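Local atomic coordinates of iron-rich dpsA-homolog protein (Halobacterium salinarum, PDB entry 1TJO), a protein that probably protects DNA from oxidative damage by oxidising iron(II) with hydrogen peroxide and storing it as a ferric mineral inside a hollow shell of twelve subunits. Residues His93-Pro96 / Glu97-Gln100; Leu139-Leu143 / Gly144-Thr148. One frame throughout, in Å; residues are numbered along the deposited sequence.

Overall arrangement
Both contacts are helix ends of the ferritin-like subunit. Contact 1 starts the short helix 96-102, which follows helix 60-87 in the chain; contact 2 is the tight turn between helices 115-142 and 146-169. They lie in series along the sequence and do not touch: their centres are 26 Å apart and their nearest atoms about 14 Å. V85, a site involved in iron translocation, lies about 7 Å from H93 of contact 1 and about 9 Å from T148 of contact 2, side chain to side chain. The side chains of A94 and of E141 each lie about 13 Å from a bound iron(III) ion. Each contact also meets other subunits of the dodecamer.

Contact 1: residues His93-Pro96 / Glu97-Gln100; sequences HASP and ETLQ
The N-terminal start of the short helix 96-102 is built here, with S95 at the N-cap position and T98 meeting it three residues on. Their hydroxyls join in a hydrogen bond, S95 OG lying 2.8 Å from T98 OG1, and either could be the donor. S95 OG sits between its own backbone N and carbonyl carbon (chi1 72°), which turns it toward T98 in the first turn. S95 OG also bonds to a water oxygen 2.7 Å away, and this water donates to E97 OE1, tying the cap to the exposed glutamate. The backbone closes the turn: L99 N gives a nearly straight bond to S95 O (2.9 Å), and Q100 N bonds to P96 O (3.1 Å).

Apolar contacts bring the incoming loop against the same turn. T98 CG2, anti to the backbone N, points to H93 and lies 3.8 Å from H93 CB, approaching the imidazole obliquely; the two side chains cross at about a right angle. L99 sets its two methyls against successive loop residues, CD2 packing 3.7 Å from H93 CB and CD1 lying 3.6 Å from A94 O. The same leucine also packs on L38 and Y42 of helix 24-54. A second subunit closes over the cap: its E110 accepts from the backbone N of A94 and S95, and Q100 OE1 accepts from E97 N of that subunit, an exchange made in both directions. The bond between the hydroxyls probably holds both side chains in their rotation, and the water adds a second tether on S95, while E110 and Q100 of the second subunit take the amides of A94, S95 and E97.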
loop_
_atom_site.group_PDB
_atom_site.type_symbol
_atom_site.label_atom_id
_atom_site.label_comp_id
_atom_site.label_asym_id
_atom_site.label_seq_id
_atom_site.Cartn_x
_atom_site.Cartn_y
_atom_site.Cartn_z
ATOM N N HIS A 93 -9.772 -34.035 -11.285
ATOM C CA HIS A 93 -9.847 -34.063 -12.758
ATOM C C HIS A 93 -8.981 -32.912 -13.265
ATOM O O HIS A 93 -9.046 -31.823 -12.674
ATOM C CB HIS A 93 -11.266 -33.872 -13.263
ATOM C CG HIS A 93 -12.241 -34.922 -12.821
ATOM N ND1 HIS A 93 -11.975 -36.281 -12.837
ATOM C CD2 HIS A 93 -13.493 -34.791 -12.320
ATOM C CE1 HIS A 93 -13.038 -36.934 -12.392
ATOM N NE2 HIS A 93 -13.970 -36.054 -12.064
ATOM N N ALA A 94 -8.210 -33.126 -14.347
ATOM C CA ALA A 94 -7.209 -32.160 -14.734
ATOM C C ALA A 94 -7.275 -31.676 -16.164
ATOM O O ALA A 94 -7.276 -30.459 -16.404
ATOM C CB ALA A 94 -5.835 -32.714 -14.412
ATOM N N SER A 95 -7.263 -32.591 -17.129
ATOM C CA SER A 95 -7.203 -32.144 -18.521
ATOM C C SER A 95 -8.502 -31.504 -18.918
ATOM O O SER A 95 -9.538 -31.850 -18.389
ATOM C CB SER A 95 -6.896 -33.320 -19.482
ATOM O OG SER A 95 -7.978 -34.228 -19.652
ATOM N N PRO A 96 -8.453 -30.589 -19.865
ATOM C CA PRO A 96 -9.663 -29.907 -20.312
ATOM C C PRO A 96 -10.703 -30.910 -20.826
ATOM O O PRO A 96 -11.882 -30.788 -20.485
ATOM C CB PRO A 96 -9.157 -29.024 -21.439
ATOM C CG PRO A 96 -7.771 -28.730 -21.071
ATOM C CD PRO A 96 -7.241 -30.005 -20.491
ATOM N N GLU A 97 -10.268 -31.877 -21.619
ATOM C CA GLU A 97 -11.201 -32.912 -22.081
ATOM C C GLU A 97 -11.882 -33.668 -20.948
ATOM O O GLU A 97 -13.067 -33.933 -21.000
ATOM C CB GLU A 97 -10.473 -33.888 -23.020
ATOM C CG GLU A 97 -10.901 -35.316 -23.041
ATOM C CD GLU A 97 -9.880 -36.137 -23.833
ATOM O OE1 GLU A 97 -9.196 -37.026 -23.235
ATOM O OE2 GLU A 97 -9.712 -35.812 -25.039
ATOM N N THR A 98 -11.103 -34.055 -19.950
ATOM C CA THR A 98 -11.631 -34.684 -18.767
ATOM C C THR A 98 -12.614 -33.842 -17.991
ATOM O O THR A 98 -13.649 -34.293 -17.627
ATOM C CB THR A 98 -10.485 -35.074 -17.831
ATOM O OG1 THR A 98 -9.686 -36.075 -18.473
ATOM C CG2 THR A 98 -11.016 -35.748 -16.594
ATOM N N LEU A 99 -12.267 -32.601 -17.737
ATOM C CA LEU A 99 -13.171 -31.693 -17.036
ATOM C C LEU A 99 -14.534 -31.552 -17.741
ATOM O O LEU A 99 -15.577 -31.655 -17.101
ATOM C CB LEU A 99 -12.489 -30.322 -16.896
ATOM C CG LEU A 99 -11.315 -30.264 -15.926
ATOM C CD1 LEU A 99 -10.516 -29.020 -16.110
ATOM C CD2 LEU A 99 -11.822 -30.409 -14.473
ATOM N N GLN A 100 -14.540 -31.360 -19.046
ATOM C CA GLN A 100 -15.786 -31.194 -19.756
ATOM C C GLN A 100 -16.537 -32.558 -19.818
ATOM O O GLN A 100 -17.753 -32.585 -19.681
ATOM C CB GLN A 100 -15.569 -30.616 -21.141
ATOM C CG GLN A 100 -16.896 -30.338 -21.864
ATOM C CD GLN A 100 -16.748 -29.476 -23.084
ATOM O OE1 GLN A 100 -15.798 -28.726 -23.229
ATOM N NE2 GLN A 100 -17.689 -29.596 -23.991
HETATM O O HOH W 1 -7.201 -35.827 -21.724
#

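Contact 2: residues Leu139-Leu143 / Gly144-Thr148; sequences LAENL and GDHAT
A140 and T148 meet on the close-packed side of this turn, where A140 CB lies 3.9 Å from T148 CG2. Beside them D145 is buried and its carboxylate is firmly gripped. T148 OG1 donates to D145 OD1 (2.6 Å) and T148 N to D145 OD2 (3.2 Å), both from above the carboxylate plane. With CG anti to the backbone N (chi1 -174°), the D145 carboxylate swings forward over the first turn of helix 146-169. R84 forms a salt bridge with D145 OD2 and also bonds to T148 OG1.

D145 is thus the N-cap of one helix just after another has ended. G144, with positive phi, closes helix 115-142 in a Schellman motif: D145 N bonds to A140 O (2.9 Å), and G144 N bonds to E141 O (2.9 Å). A beta carbon on G144 would clash with L143 O. Replacing D145 by an alanine would probably leave T148 N without its cap and R84 without its buried anionic mate.

The other side is held more loosely. The E141 chain bends at chi2 (-127°), bringing OE2 to the ring edge of H146, in its plane. H146 ND1 donates to E141 OE2 in a straight but long and weak bond of 3.3 Å, the carboxylate and ring planes 88° apart. The main polar partner of E141 is instead R153, salt-bridged to OE1. The E141 side chain also packs against E141 of a third and of a fourth subunit, while N142 stands exposed.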
loop_
_atom_site.group_PDB
_atom_site.type_symbol
_atom_site.label_atom_id
_atom_site.label_comp_id
_atom_site.label_asym_id
_atom_site.label_seq_id
_atom_site.Cartn_x
_atom_site.Cartn_y
_atom_site.Cartn_z
ATOM N N LEU A 139 -23.640 -33.408 2.667
ATOM C CA LEU A 139 -22.903 -34.659 2.623
ATOM C C LEU A 139 -21.667 -34.557 3.497
ATOM O O LEU A 139 -21.398 -35.431 4.307
ATOM C CB LEU A 139 -22.521 -35.015 1.179
ATOM C CG LEU A 139 -21.533 -36.162 0.996
ATOM C CD1 LEU A 139 -22.231 -37.445 1.391
ATOM C CD2 LEU A 139 -21.061 -36.234 -0.401
ATOM N N ALA A 140 -20.895 -33.480 3.316
ATOM C CA ALA A 140 -19.668 -33.309 4.082
ATOM C C ALA A 140 -19.967 -33.179 5.567
ATOM O O ALA A 140 -19.288 -33.802 6.383
ATOM C CB ALA A 140 -18.855 -32.098 3.541
ATOM N N GLU A 141 -20.988 -32.421 5.942
ATOM C CA GLU A 141 -21.227 -32.231 7.374
ATOM C C GLU A 141 -21.709 -33.561 8.005
ATOM O O GLU A 141 -21.284 -33.932 9.114
ATOM C CB GLU A 141 -22.127 -31.025 7.649
ATOM C CG GLU A 141 -21.324 -29.723 7.596
ATOM C CD GLU A 141 -21.433 -28.774 8.817
ATOM O OE1 GLU A 141 -22.583 -28.685 9.321
ATOM O OE2 GLU A 141 -20.389 -28.073 9.227
ATOM N N ASN A 142 -22.476 -34.326 7.246
ATOM C CA ASN A 142 -22.982 -35.617 7.719
ATOM C C ASN A 142 -21.880 -36.636 7.924
ATOM O O ASN A 142 -21.988 -37.480 8.817
ATOM C CB ASN A 142 -24.024 -36.182 6.742
ATOM C CG ASN A 142 -25.358 -35.471 6.834
ATOM O OD1 ASN A 142 -26.189 -35.566 5.915
ATOM N ND2 ASN A 142 -25.578 -34.746 7.931
ATOM N N LEU A 143 -20.824 -36.560 7.113
ATOM C CA LEU A 143 -19.631 -37.385 7.296
ATOM C C LEU A 143 -18.657 -36.827 8.357
ATOM O O LEU A 143 -17.663 -37.463 8.618
ATOM C CB LEU A 143 -18.879 -37.561 5.976
ATOM C CG LEU A 143 -19.639 -38.252 4.835
ATOM C CD1 LEU A 143 -18.906 -38.111 3.538
ATOM C CD2 LEU A 143 -19.885 -39.715 5.145
ATOM N N GLY A 144 -18.910 -35.647 8.923
ATOM C CA GLY A 144 -18.038 -35.083 9.949
ATOM C C GLY A 144 -16.836 -34.347 9.384
ATOM O O GLY A 144 -15.883 -33.997 10.107
ATOM N N ASP A 145 -16.898 -34.072 8.086
ATOM C CA ASP A 145 -15.813 -33.357 7.400
ATOM C C ASP A 145 -16.207 -31.889 7.353
ATOM O O ASP A 145 -16.605 -31.326 6.304
ATOM C CB ASP A 145 -15.556 -33.922 6.008
ATOM C CG ASP A 145 -14.342 -33.290 5.350
ATOM O OD1 ASP A 145 -14.011 -33.720 4.224
ATOM O OD2 ASP A 145 -13.694 -32.347 5.918
ATOM N N HIS A 146 -16.039 -31.260 8.507
ATOM C CA HIS A 146 -16.470 -29.885 8.730
ATOM C C HIS A 146 -15.641 -28.892 7.966
ATOM O O HIS A 146 -16.148 -27.845 7.576
ATOM C CB HIS A 146 -16.425 -29.565 10.224
ATOM C CG HIS A 146 -17.336 -30.433 11.017
ATOM N ND1 HIS A 146 -18.705 -30.304 10.958
ATOM C CD2 HIS A 146 -17.084 -31.498 11.813
ATOM C CE1 HIS A 146 -19.258 -31.235 11.717
ATOM N NE2 HIS A 146 -18.297 -31.976 12.243
ATOM N N ALA A 147 -14.377 -29.194 7.746
ATOM C CA ALA A 147 -13.553 -28.297 6.930
ATOM C C ALA A 147 -14.020 -28.274 5.452
ATOM O O ALA A 147 -14.145 -27.218 4.847
ATOM C CB ALA A 147 -12.099 -28.653 7.014
ATOM N N THR A 148 -14.308 -29.428 4.882
ATOM C CA THR A 148 -14.871 -29.447 3.537
ATOM C C THR A 148 -16.198 -28.717 3.485
ATOM O O THR A 148 -16.434 -27.978 2.571
ATOM C CB THR A 148 -15.073 -30.850 3.042
ATOM O OG1 THR A 148 -13.800 -31.485 2.890
ATOM C CG2 THR A 148 -15.692 -30.863 1.674
#